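Local structure of glideosome-associated protein 50 (Plasmodium falciparum 3D7, 3TGH) at residues D244-T249 against Y300-N305; D149-F154 against L312-A317; S43-G48 against D54-N59. The protein forms part of the glideosome, the machinery of parasite gliding and host cell invasion, and may help assemble that complex and anchor it to the inner membrane complex. One frame throughout, in Å; residues are numbered along the deposited sequence.

Contact 1: D244-T249 against Y300-N305; sequences DMAHIT and YTHKLN
A246 and H302 meet between two sheets: the methyl carbon CB of A246 sits 3.7 Å from CE1 of the H302 imidazole, approaching the ring obliquely. What brings the ring there is its first torsion. With CG opposite the backbone N (chi1 179°), the imidazole reaches from strand 297-305 toward strand 245-250, and the A246 methyl points toward it. NE2 of H302, the nitrogen next to CE1, is hydrogen-bonded to OE1 of E241 on strand 237-242, the sheet neighbour of 245-250; this bond between the sheets helps fix the rotation of the ring. Two residues on, L304 has nearly the same first torsion (chi1 -164°) and directs its forked end at the turn before the strand. Both methyls, CD1 and CD2 of L304, lie 4.2 Å from the carbonyl O of D244, a loose approach. L304 also packs on L228 and E241. The two strands belong to the two different mixed sheets of this metallophosphoesterase-type fold, so the contact is face-to-face sheet packing, the core of a beta sandwich. Van der Waals packing alone joins the two segments, which implies that the imidazole and the D244 carbonyl rely for hydrogen bonds on E241 and K307.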
ATOM      1  N   ASP A 244     -15.485  -3.670  11.243  1.00 53.24           N
ATOM      2  CA  ASP A 244     -14.551  -4.774  10.950  1.00 52.45           C
ATOM      3  C   ASP A 244     -13.598  -4.493   9.775  1.00 49.10           C
ATOM      4  O   ASP A 244     -13.067  -5.422   9.166  1.00 49.76           O
ATOM      5  CB  ASP A 244     -15.309  -6.096  10.722  1.00 54.81           C
ATOM      6  CG  ASP A 244     -16.169  -6.495  11.915  1.00 58.88           C
ATOM      7  OD1 ASP A 244     -15.630  -6.591  13.040  1.00 61.43           O
ATOM      8  OD2 ASP A 244     -17.383  -6.725  11.722  1.00 63.29           O
ATOM      9  N   MET A 245     -13.386  -3.215   9.467  1.00 44.77           N
ATOM     10  CA  MET A 245     -12.357  -2.804   8.518  1.00 42.23           C
ATOM     11  C   MET A 245     -11.393  -1.876   9.232  1.00 39.33           C
ATOM     12  O   MET A 245     -11.818  -0.945   9.920  1.00 42.96           O
ATOM     13  CB  MET A 245     -12.963  -2.080   7.314  1.00 42.44           C
ATOM     14  CG  MET A 245     -11.947  -1.815   6.204  1.00 44.06           C
ATOM     15  SD  MET A 245     -12.566  -0.878   4.791  1.00 45.27           S
ATOM     16  CE  MET A 245     -14.159  -1.654   4.513  1.00 45.09           C
ATOM     17  N   ALA A 246     -10.101  -2.140   9.074  1.00 34.55           N
ATOM     18  CA  ALA A 246      -9.073  -1.284   9.631  1.00 32.97           C
ATOM     19  C   ALA A 246      -8.565  -0.321   8.559  1.00 30.27           C
ATOM     20  O   ALA A 246      -8.186  -0.734   7.467  1.00 32.77           O
ATOM     21  CB  ALA A 246      -7.926  -2.110  10.184  1.00 30.74           C
ATOM     22  N   HIS A 247      -8.559   0.963   8.890  1.00 27.75           N
ATOM     23  CA  HIS A 247      -7.938   1.978   8.062  1.00 26.05           C
ATOM     24  C   HIS A 247      -6.589   2.280   8.685  1.00 26.03           C
ATOM     25  O   HIS A 247      -6.509   2.750   9.819  1.00 26.60           O
ATOM     26  CB  HIS A 247      -8.812   3.233   8.019  1.00 27.11           C
ATOM     27  CG  HIS A 247     -10.172   2.994   7.446  1.00 28.08           C
ATOM     28  ND1 HIS A 247     -10.504   3.337   6.153  1.00 28.63           N
ATOM     29  CD2 HIS A 247     -11.276   2.417   7.979  1.00 29.70           C
ATOM     30  CE1 HIS A 247     -11.760   2.997   5.921  1.00 31.89           C
ATOM     31  NE2 HIS A 247     -12.252   2.441   7.015  1.00 30.30           N
ATOM     32  N   ILE A 248      -5.525   1.976   7.959  1.00 25.39           N
ATOM     33  CA  ILE A 248      -4.189   2.159   8.474  1.00 24.52           C
ATOM     34  C   ILE A 248      -3.498   3.250   7.682  1.00 26.05           C
ATOM     35  O   ILE A 248      -3.406   3.160   6.453  1.00 25.23           O
ATOM     36  CB  ILE A 248      -3.376   0.864   8.377  1.00 26.28           C
ATOM     37  CG1 ILE A 248      -3.984  -0.217   9.279  1.00 30.85           C
ATOM     38  CG2 ILE A 248      -1.924   1.135   8.740  1.00 26.35           C
ATOM     39  CD1 ILE A 248      -3.312  -1.568   9.152  1.00 33.55           C
ATOM     40  N   THR A 249      -3.023   4.281   8.386  1.00 24.73           N
ATOM     41  CA  THR A 249      -2.151   5.273   7.793  1.00 24.82           C
ATOM     42  C   THR A 249      -0.709   4.924   8.146  1.00 26.91           C
ATOM     43  O   THR A 249      -0.365   4.679   9.316  1.00 25.87           O
ATOM     44  CB  THR A 249      -2.441   6.700   8.276  1.00 27.96           C
ATOM     45  OG1 THR A 249      -3.830   6.989   8.115  1.00 29.54           O
ATOM     46  CG2 THR A 249      -1.619   7.700   7.467  1.00 27.87           C
ATOM     47  N   TYR A 300       2.588   0.104  18.889  1.00 31.17           N
ATOM     48  CA  TYR A 300       1.201  -0.353  18.888  1.00 31.83           C
ATOM     49  C   TYR A 300       1.053  -1.643  18.097  1.00 31.25           C
ATOM     50  O   TYR A 300       1.660  -1.796  17.037  1.00 30.04           O
ATOM     51  CB  TYR A 300       0.264   0.709  18.304  1.00 32.37           C
ATOM     52  CG  TYR A 300      -1.203   0.402  18.552  1.00 32.56           C
ATOM     53  CD1 TYR A 300      -1.765   0.574  19.816  1.00 37.88           C
ATOM     54  CD2 TYR A 300      -2.020  -0.071  17.532  1.00 34.10           C
ATOM     55  CE1 TYR A 300      -3.104   0.281  20.054  1.00 38.56           C
ATOM     56  CE2 TYR A 300      -3.358  -0.362  17.759  1.00 36.38           C
ATOM     57  CZ  TYR A 300      -3.893  -0.186  19.015  1.00 40.90           C
ATOM     58  OH  TYR A 300      -5.216  -0.482  19.229  1.00 46.66           O
ATOM     59  N   THR A 301       0.234  -2.554  18.617  1.00 31.58           N
ATOM     60  CA  THR A 301      -0.091  -3.790  17.921  1.00 32.43           C
ATOM     61  C   THR A 301      -1.601  -3.884  17.744  1.00 32.97           C
ATOM     62  O   THR A 301      -2.348  -3.885  18.727  1.00 32.11           O
ATOM     63  CB  THR A 301       0.426  -5.012  18.685  1.00 34.74           C
ATOM     64  OG1 THR A 301       1.838  -4.872  18.886  1.00 33.08           O
ATOM     65  CG2 THR A 301       0.151  -6.291  17.908  1.00 35.00           C
ATOM     66  N   HIS A 302      -2.038  -3.922  16.489  1.00 30.45           N
ATOM     67  CA  HIS A 302      -3.453  -4.031  16.157  1.00 31.10           C
ATOM     68  C   HIS A 302      -3.742  -5.440  15.658  1.00 32.66           C
ATOM     69  O   HIS A 302      -3.010  -5.972  14.827  1.00 31.77           O
ATOM     70  CB  HIS A 302      -3.837  -3.015  15.082  1.00 31.10           C
ATOM     71  CG  HIS A 302      -5.274  -3.094  14.678  1.00 33.88           C
ATOM     72  ND1 HIS A 302      -5.687  -3.711  13.517  1.00 36.54           N
ATOM     73  CD2 HIS A 302      -6.399  -2.674  15.302  1.00 35.93           C
ATOM     74  CE1 HIS A 302      -7.004  -3.648  13.434  1.00 38.98           C
ATOM     75  NE2 HIS A 302      -7.460  -3.022  14.503  1.00 36.35           N
ATOM     76  N   LYS A 303      -4.817  -6.037  16.158  1.00 33.56           N
ATOM     77  CA  LYS A 303      -5.212  -7.383  15.757  1.00 35.58           C
ATOM     78  C   LYS A 303      -6.621  -7.361  15.181  1.00 36.31           C
ATOM     79  O   LYS A 303      -7.558  -6.848  15.810  1.00 36.73           O
ATOM     80  CB  LYS A 303      -5.132  -8.345  16.944  1.00 38.50           C
ATOM     81  CG  LYS A 303      -3.718  -8.489  17.511  1.00 43.02           C
ATOM     82  CD  LYS A 303      -3.659  -9.406  18.724  1.00 50.23           C
ATOM     83  CE  LYS A 303      -2.219  -9.574  19.203  1.00 53.21           C
ATOM     84  NZ  LYS A 303      -2.131 -10.276  20.513  1.00 56.90           N
ATOM     85  N   LEU A 304      -6.756  -7.904  13.975  1.00 33.74           N
ATOM     86  CA  LEU A 304      -8.036  -8.024  13.302  1.00 36.52           C
ATOM     87  C   LEU A 304      -8.331  -9.512  13.089  1.00 37.04           C
ATOM     88  O   LEU A 304      -7.505 -10.234  12.531  1.00 37.44           O
ATOM     89  CB  LEU A 304      -7.985  -7.273  11.965  1.00 37.05           C
ATOM     90  CG  LEU A 304      -9.326  -6.963  11.295  1.00 40.32           C
ATOM     91  CD1 LEU A 304     -10.064  -5.874  12.061  1.00 43.13           C
ATOM     92  CD2 LEU A 304      -9.129  -6.546   9.852  1.00 41.59           C
ATOM     93  N   ASN A 305      -9.497  -9.969  13.540  1.00 37.32           N
ATOM     94  CA  ASN A 305      -9.889 -11.368  13.381  1.00 38.92           C
ATOM     95  C   ASN A 305     -10.194 -11.695  11.923  1.00 37.63           C
ATOM     96  O   ASN A 305     -10.738 -10.861  11.196  1.00 36.02           O
ATOM     97  CB  ASN A 305     -11.118 -11.691  14.240  1.00 40.77           C
ATOM     98  CG  ASN A 305     -10.859 -11.521  15.728  1.00 45.32           C
ATOM     99  OD1 ASN A 305      -9.736 -11.704  16.202  1.00 49.81           O
ATOM    100  ND2 ASN A 305     -11.903 -11.175  16.473  1.00 46.25           N
TER

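Contact 2: D149-F154 against L312-A317; sequences DLAAAF and LDKVNA
K314 makes this contact almost alone, its aliphatic chain running to the backbone of D149, L150 and A151, near the start of strand 148-156. The segment begins with L312, which leans on D191. D313 reaches forward with its carboxylate to N316, and its OD1 is also bonded to H320 in the following helix. At K314 the chain beyond CG is extended, which carries the ammonium across to the strand. CE of K314 lies 4.3 Å from CB of A151, a methyl-to-methylene touch, while NZ ends 3.1 Å from the carbonyl O of D149, at too poor an angle to count as a hydrogen bond. The firm partner of NZ is D191, in a salt bridge; D191 OD2 also accepts from the backbone N of A151, so one carboxylate ties strand and lysine together. That strand lies second from the edge in one of the two mixed sheets of the calcineurin-like phosphoesterase fold, between 128-136 and 192-196. V315 completes a short 3-10 turn with K314. N316 holds the N-cap position of helix 317-321 without a side-chain capping bond; its amide turns to D313 instead, ND2 donating more straightly to OD1 (3.2 Å, 165°) than to OD2 (137°). A317 opens the helix and packs on I189.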
ATOM      1  N   ASP A 149      -5.100 -24.096   2.818  1.00 56.83           N
ATOM      2  CA  ASP A 149      -4.554 -22.926   2.132  1.00 53.38           C
ATOM      3  C   ASP A 149      -5.430 -21.693   2.331  1.00 47.57           C
ATOM      4  O   ASP A 149      -6.649 -21.765   2.189  1.00 46.23           O
ATOM      5  CB  ASP A 149      -4.381 -23.205   0.636  1.00 55.68           C
ATOM      6  CG  ASP A 149      -2.968 -23.626   0.285  1.00 59.44           C
ATOM      7  OD1 ASP A 149      -2.336 -22.946  -0.553  1.00 62.01           O
ATOM      8  OD2 ASP A 149      -2.484 -24.622   0.861  1.00 61.84           O
ATOM      9  N   LEU A 150      -4.796 -20.570   2.674  1.00 41.90           N
ATOM     10  CA  LEU A 150      -5.480 -19.279   2.759  1.00 38.21           C
ATOM     11  C   LEU A 150      -4.975 -18.359   1.645  1.00 35.32           C
ATOM     12  O   LEU A 150      -3.789 -18.344   1.347  1.00 36.37           O
ATOM     13  CB  LEU A 150      -5.261 -18.635   4.131  1.00 37.29           C
ATOM     14  CG  LEU A 150      -5.908 -19.364   5.310  1.00 39.26           C
ATOM     15  CD1 LEU A 150      -5.491 -18.748   6.641  1.00 41.17           C
ATOM     16  CD2 LEU A 150      -7.428 -19.379   5.177  1.00 39.34           C
ATOM     17  N   ALA A 151      -5.893 -17.615   1.033  1.00 32.76           N
ATOM     18  CA  ALA A 151      -5.591 -16.756  -0.106  1.00 29.51           C
ATOM     19  C   ALA A 151      -5.694 -15.300   0.319  1.00 28.90           C
ATOM     20  O   ALA A 151      -6.603 -14.940   1.061  1.00 30.06           O
ATOM     21  CB  ALA A 151      -6.564 -17.039  -1.258  1.00 30.25           C
ATOM     22  N   ALA A 152      -4.761 -14.474  -0.160  1.00 27.50           N
ATOM     23  CA  ALA A 152      -4.739 -13.043   0.132  1.00 27.91           C
ATOM     24  C   ALA A 152      -4.754 -12.256  -1.170  1.00 27.09           C
ATOM     25  O   ALA A 152      -3.944 -12.516  -2.069  1.00 27.38           O
ATOM     26  CB  ALA A 152      -3.504 -12.685   0.944  1.00 28.92           C
ATOM     27  N   ALA A 153      -5.685 -11.307  -1.272  1.00 23.56           N
ATOM     28  CA  ALA A 153      -5.761 -10.414  -2.412  1.00 24.75           C
ATOM     29  C   ALA A 153      -5.251  -9.036  -2.004  1.00 24.15           C
ATOM     30  O   ALA A 153      -5.762  -8.444  -1.072  1.00 25.97           O
ATOM     31  CB  ALA A 153      -7.183 -10.322  -2.925  1.00 25.39           C
ATOM     32  N   PHE A 154      -4.226  -8.565  -2.704  1.00 20.89           N
ATOM     33  CA  PHE A 154      -3.692  -7.218  -2.544  1.00 21.28           C
ATOM     34  C   PHE A 154      -4.130  -6.404  -3.746  1.00 21.87           C
ATOM     35  O   PHE A 154      -3.843  -6.766  -4.891  1.00 23.01           O
ATOM     36  CB  PHE A 154      -2.166  -7.268  -2.441  1.00 20.59           C
ATOM     37  CG  PHE A 154      -1.679  -7.863  -1.155  1.00 23.10           C
ATOM     38  CD1 PHE A 154      -1.564  -9.230  -1.007  1.00 24.76           C
ATOM     39  CD2 PHE A 154      -1.360  -7.048  -0.072  1.00 21.94           C
ATOM     40  CE1 PHE A 154      -1.122  -9.781   0.196  1.00 26.59           C
ATOM     41  CE2 PHE A 154      -0.923  -7.592   1.127  1.00 24.83           C
ATOM     42  CZ  PHE A 154      -0.805  -8.956   1.261  1.00 25.13           C
ATOM     43  N   LEU A 312     -17.555 -16.981  -0.387  1.00 43.42           N
ATOM     44  CA  LEU A 312     -16.440 -17.684  -1.032  1.00 41.22           C
ATOM     45  C   LEU A 312     -16.900 -18.839  -1.926  1.00 42.01           C
ATOM     46  O   LEU A 312     -17.860 -19.549  -1.615  1.00 41.76           O
ATOM     47  CB  LEU A 312     -15.432 -18.204  -0.005  1.00 40.95           C
ATOM     48  CG  LEU A 312     -14.607 -17.175   0.774  1.00 38.07           C
ATOM     49  CD1 LEU A 312     -13.757 -17.899   1.808  1.00 40.57           C
ATOM     50  CD2 LEU A 312     -13.728 -16.323  -0.147  1.00 36.50           C
ATOM     51  N   ASP A 313     -16.193 -19.009  -3.036  1.00 41.19           N
ATOM     52  CA  ASP A 313     -16.494 -20.041  -4.017  1.00 43.31           C
ATOM     53  C   ASP A 313     -15.161 -20.554  -4.563  1.00 43.65           C
ATOM     54  O   ASP A 313     -14.902 -20.519  -5.766  1.00 43.39           O
ATOM     55  CB  ASP A 313     -17.373 -19.447  -5.125  1.00 43.67           C
ATOM     56  CG  ASP A 313     -17.815 -20.476  -6.151  1.00 47.02           C
ATOM     57  OD1 ASP A 313     -17.923 -20.110  -7.347  1.00 49.48           O
ATOM     58  OD2 ASP A 313     -18.053 -21.642  -5.769  1.00 50.09           O
ATOM     59  N   LYS A 314     -14.309 -21.017  -3.654  1.00 44.76           N
ATOM     60  CA  LYS A 314     -12.937 -21.400  -3.999  1.00 46.18           C
ATOM     61  C   LYS A 314     -12.849 -22.624  -4.918  1.00 46.66           C
ATOM     62  O   LYS A 314     -11.850 -22.794  -5.614  1.00 47.17           O
ATOM     63  CB  LYS A 314     -12.115 -21.664  -2.737  1.00 48.12           C
ATOM     64  CG  LYS A 314     -11.621 -20.413  -2.034  1.00 48.40           C
ATOM     65  CD  LYS A 314     -10.817 -20.802  -0.801  1.00 51.63           C
ATOM     66  CE  LYS A 314      -9.863 -19.712  -0.365  1.00 50.30           C
ATOM     67  NZ  LYS A 314      -8.889 -20.251   0.622  1.00 49.68           N
ATOM     68  N   VAL A 315     -13.880 -23.467  -4.915  1.00 46.41           N
ATOM     69  CA  VAL A 315     -13.938 -24.614  -5.827  1.00 47.51           C
ATOM     70  C   VAL A 315     -13.849 -24.170  -7.298  1.00 46.51           C
ATOM     71  O   VAL A 315     -13.345 -24.910  -8.141  1.00 47.98           O
ATOM     72  CB  VAL A 315     -15.220 -25.455  -5.605  1.00 49.36           C
ATOM     73  CG1 VAL A 315     -16.468 -24.655  -5.971  1.00 50.32           C
ATOM     74  CG2 VAL A 315     -15.157 -26.753  -6.403  1.00 52.26           C
ATOM     75  N   ASN A 316     -14.328 -22.959  -7.593  1.00 43.48           N
ATOM     76  CA  ASN A 316     -14.281 -22.403  -8.945  1.00 42.03           C
ATOM     77  C   ASN A 316     -13.347 -21.192  -9.027  1.00 37.94           C
ATOM     78  O   ASN A 316     -13.631 -20.221  -9.734  1.00 37.85           O
ATOM     79  CB  ASN A 316     -15.694 -22.013  -9.399  1.00 43.64           C
ATOM     80  CG  ASN A 316     -16.651 -23.188  -9.410  1.00 49.47           C
ATOM     81  OD1 ASN A 316     -16.416 -24.191 -10.087  1.00 52.37           O
ATOM     82  ND2 ASN A 316     -17.741 -23.071  -8.655  1.00 53.95           N
ATOM     83  N   ALA A 317     -12.225 -21.256  -8.311  1.00 33.46           N
ATOM     84  CA  ALA A 317     -11.291 -20.131  -8.242  1.00 32.30           C
ATOM     85  C   ALA A 317     -10.814 -19.690  -9.624  1.00 30.28           C
ATOM     86  O   ALA A 317     -10.811 -18.500  -9.922  1.00 29.56           O
ATOM     87  CB  ALA A 317     -10.095 -20.481  -7.360  1.00 34.00           C
TER

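Contact 3: S43-G48 against D54-N59; sequences SNFIDG and DPAWKN
F45 drives the edge of its ring against the face of the W57 indole, with CZ of F45 3.7 Å from CE3 of W57. The pair is a T-shaped (edge-to-face) stack: the phenyl and the six-membered indole ring have centroids 5.0 Å apart and planes at 74°. CZ lies above the tryptophan plane but toward the rim of the ring. In F45, CG stands opposite the carbonyl carbon (chi1 -65°), which throws the ring out from the loop toward helix 56-62. Another corner, CE1, meets the carbonyl O of A56 at 3.8 Å, the oxygen lying at the ring edge near its plane. D54, ahead of the turn into the helix, makes a capping bond: its OD1 accepts from A56 N at 2.9 Å, from above the carboxylate plane. The indole is fixed further by W57 NE1 bonded to G51 O and by a cation-pi contact with K95. Here the loop after strand 37-40 packs onto the helix that follows it. That loop probably occupies the place of the GDNFY-type motif of purple acid phosphatases, reading GSNFI here, with F45 at the phenylalanine position. The chemistry implies a mostly dispersive and aromatic cohesion, the ring quadrupoles probably favouring the perpendicular approach.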
ATOM      1  N   SER A  43       2.876   8.500  -1.294  1.00 22.82           N
ATOM      2  CA  SER A  43       3.755   8.811  -2.418  1.00 23.78           C
ATOM      3  C   SER A  43       5.068   8.039  -2.288  1.00 23.33           C
ATOM      4  O   SER A  43       5.395   7.510  -1.221  1.00 24.51           O
ATOM      5  CB  SER A  43       4.048  10.313  -2.477  1.00 23.98           C
ATOM      6  OG  SER A  43       2.885  11.049  -2.822  1.00 25.35           O
ATOM      7  N   ASN A  44       5.815   7.988  -3.378  1.00 22.56           N
ATOM      8  CA  ASN A  44       7.172   7.452  -3.366  1.00 23.24           C
ATOM      9  C   ASN A  44       8.174   8.578  -3.134  1.00 25.53           C
ATOM     10  O   ASN A  44       8.823   8.634  -2.086  1.00 26.11           O
ATOM     11  CB  ASN A  44       7.484   6.727  -4.679  1.00 24.50           C
ATOM     12  CG  ASN A  44       6.684   5.465  -4.853  1.00 23.00           C
ATOM     13  OD1 ASN A  44       6.567   4.655  -3.924  1.00 24.92           O
ATOM     14  ND2 ASN A  44       6.117   5.279  -6.050  1.00 21.94           N
ATOM     15  N   PHE A  45       8.270   9.488  -4.098  1.00 24.88           N
ATOM     16  CA  PHE A  45       9.234  10.563  -4.043  1.00 26.66           C
ATOM     17  C   PHE A  45       8.519  11.858  -3.707  1.00 26.82           C
ATOM     18  O   PHE A  45       7.658  12.318  -4.458  1.00 28.00           O
ATOM     19  CB  PHE A  45       9.976  10.692  -5.372  1.00 27.54           C
ATOM     20  CG  PHE A  45      10.826   9.503  -5.700  1.00 25.36           C
ATOM     21  CD1 PHE A  45      12.150   9.437  -5.284  1.00 29.73           C
ATOM     22  CD2 PHE A  45      10.296   8.443  -6.415  1.00 23.91           C
ATOM     23  CE1 PHE A  45      12.935   8.330  -5.584  1.00 31.56           C
ATOM     24  CE2 PHE A  45      11.077   7.334  -6.716  1.00 24.58           C
ATOM     25  CZ  PHE A  45      12.395   7.278  -6.305  1.00 26.47           C
ATOM     26  N   ILE A  46       8.906  12.463  -2.590  1.00 28.32           N
ATOM     27  CA  ILE A  46       8.228  13.652  -2.094  1.00 27.97           C
ATOM     28  C   ILE A  46       8.362  14.828  -3.072  1.00 30.52           C
ATOM     29  O   ILE A  46       7.440  15.625  -3.198  1.00 31.28           O
ATOM     30  CB  ILE A  46       8.720  14.047  -0.677  1.00 28.54           C
ATOM     31  CG1 ILE A  46       8.512  12.887   0.313  1.00 31.85           C
ATOM     32  CG2 ILE A  46       8.007  15.323  -0.185  1.00 32.67           C
ATOM     33  CD1 ILE A  46       7.080  12.365   0.377  1.00 31.74           C
ATOM     34  N   ASP A  47       9.491  14.927  -3.769  1.00 31.06           N
ATOM     35  CA  ASP A  47       9.673  15.973  -4.779  1.00 35.74           C
ATOM     36  C   ASP A  47       9.543  15.445  -6.211  1.00 34.95           C
ATOM     37  O   ASP A  47       9.871  16.156  -7.163  1.00 37.28           O
ATOM     38  CB  ASP A  47      11.027  16.665  -4.582  1.00 37.83           C
ATOM     39  CG  ASP A  47      11.095  17.455  -3.282  1.00 45.58           C
ATOM     40  OD1 ASP A  47      10.112  18.154  -2.937  1.00 51.80           O
ATOM     41  OD2 ASP A  47      12.141  17.386  -2.607  1.00 51.87           O
ATOM     42  N   GLY A  48       9.029  14.221  -6.361  1.00 32.52           N
ATOM     43  CA  GLY A  48       8.923  13.561  -7.664  1.00 32.25           C
ATOM     44  C   GLY A  48      10.273  13.125  -8.197  1.00 31.09           C
ATOM     45  O   GLY A  48      11.306  13.416  -7.594  1.00 31.92           O
ATOM     46  N   ASP A  54      17.214   9.987 -13.276  1.00 31.60           N
ATOM     47  CA  ASP A  54      17.310  10.930 -12.162  1.00 32.77           C
ATOM     48  C   ASP A  54      18.204  10.302 -11.084  1.00 32.66           C
ATOM     49  O   ASP A  54      17.964   9.161 -10.675  1.00 31.61           O
ATOM     50  CB  ASP A  54      15.902  11.209 -11.605  1.00 32.40           C
ATOM     51  CG  ASP A  54      15.861  12.362 -10.601  1.00 34.15           C
ATOM     52  OD1 ASP A  54      16.878  12.641  -9.935  1.00 34.67           O
ATOM     53  OD2 ASP A  54      14.783  12.989 -10.466  1.00 32.10           O
ATOM     54  N   PRO A  55      19.253  11.027 -10.634  1.00 33.57           N
ATOM     55  CA  PRO A  55      20.076  10.561  -9.508  1.00 34.02           C
ATOM     56  C   PRO A  55      19.268  10.169  -8.265  1.00 32.71           C
ATOM     57  O   PRO A  55      19.735   9.355  -7.460  1.00 31.96           O
ATOM     58  CB  PRO A  55      20.956  11.775  -9.195  1.00 37.54           C
ATOM     59  CG  PRO A  55      21.085  12.481 -10.491  1.00 38.62           C
ATOM     60  CD  PRO A  55      19.793  12.266 -11.229  1.00 36.80           C
ATOM     61  N   ALA A  56      18.070  10.737  -8.120  1.00 30.24           N
ATOM     62  CA  ALA A  56      17.197  10.437  -6.983  1.00 30.25           C
ATOM     63  C   ALA A  56      16.877   8.945  -6.825  1.00 29.60           C
ATOM     64  O   ALA A  56      16.705   8.474  -5.702  1.00 29.23           O
ATOM     65  CB  ALA A  56      15.910  11.257  -7.071  1.00 29.78           C
ATOM     66  N   TRP A  57      16.807   8.197  -7.928  1.00 28.23           N
ATOM     67  CA  TRP A  57      16.590   6.743  -7.833  1.00 28.70           C
ATOM     68  C   TRP A  57      17.689   6.083  -6.999  1.00 29.98           C
ATOM     69  O   TRP A  57      17.418   5.271  -6.113  1.00 29.05           O
ATOM     70  CB  TRP A  57      16.537   6.082  -9.214  1.00 27.09           C
ATOM     71  CG  TRP A  57      15.308   6.383 -10.012  1.00 23.80           C
ATOM     72  CD1 TRP A  57      15.210   7.228 -11.082  1.00 24.50           C
ATOM     73  CD2 TRP A  57      14.003   5.818  -9.830  1.00 22.66           C
ATOM     74  NE1 TRP A  57      13.932   7.231 -11.572  1.00 27.21           N
ATOM     75  CE2 TRP A  57      13.167   6.370 -10.827  1.00 23.39           C
ATOM     76  CE3 TRP A  57      13.459   4.903  -8.921  1.00 23.14           C
ATOM     77  CZ2 TRP A  57      11.811   6.043 -10.933  1.00 24.42           C
ATOM     78  CZ3 TRP A  57      12.117   4.569  -9.036  1.00 23.93           C
ATOM     79  CH2 TRP A  57      11.312   5.131 -10.039  1.00 23.29           C
ATOM     80  N   LYS A  58      18.934   6.432  -7.296  1.00 31.61           N
ATOM     81  CA  LYS A  58      20.072   5.900  -6.560  1.00 33.00           C
ATOM     82  C   LYS A  58      20.159   6.478  -5.147  1.00 32.98           C
ATOM     83  O   LYS A  58      20.317   5.734  -4.168  1.00 33.30           O
ATOM     84  CB  LYS A  58      21.372   6.171  -7.316  1.00 36.00           C
ATOM     85  CG  LYS A  58      22.575   5.448  -6.735  1.00 40.56           C
ATOM     86  CD  LYS A  58      23.796   5.592  -7.628  1.00 46.47           C
ATOM     87  CE  LYS A  58      24.971   4.787  -7.089  1.00 50.51           C
ATOM     88  NZ  LYS A  58      25.472   5.318  -5.793  1.00 50.10           N
ATOM     89  N   ASN A  59      20.042   7.800  -5.048  1.00 31.99           N
ATOM     90  CA  ASN A  59      20.272   8.512  -3.784  1.00 35.11           C
ATOM     91  C   ASN A  59      19.195   8.312  -2.718  1.00 33.30           C
ATOM     92  O   ASN A  59      19.516   8.278  -1.531  1.00 32.80           O
ATOM     93  CB  ASN A  59      20.442  10.014  -4.037  1.00 37.00           C
ATOM     94  CG  ASN A  59      21.673  10.333  -4.862  1.00 42.23           C
ATOM     95  OD1 ASN A  59      22.693   9.641  -4.783  1.00 47.66           O
ATOM     96  ND2 ASN A  59      21.591  11.397  -5.650  1.00 45.40           N
TER

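Along the chain contact 3 comes first and closes within seventeen residues, joining a loop to the helix just after it. Contact 2 then spans from strand 148-156 to the turn before helix 317-321, and contact 1 falls wholly within that span. Contacts 1 and 2 share a mixed sheet, which holds both strand 148-156 and strand 245-250, and their centres are about 22 Å apart. Contact 1 sets strand 245-250 of that sheet against strand 297-305, an outermost strand of the other. Contact 3 is, centre to centre, about 30 Å from contact 1 and about 36 Å from contact 2. The three thus lie at separate places: between the two sheets, where the segment leading into helix 317-321 meets one sheet, and in a loop-helix unit across the chain's centre.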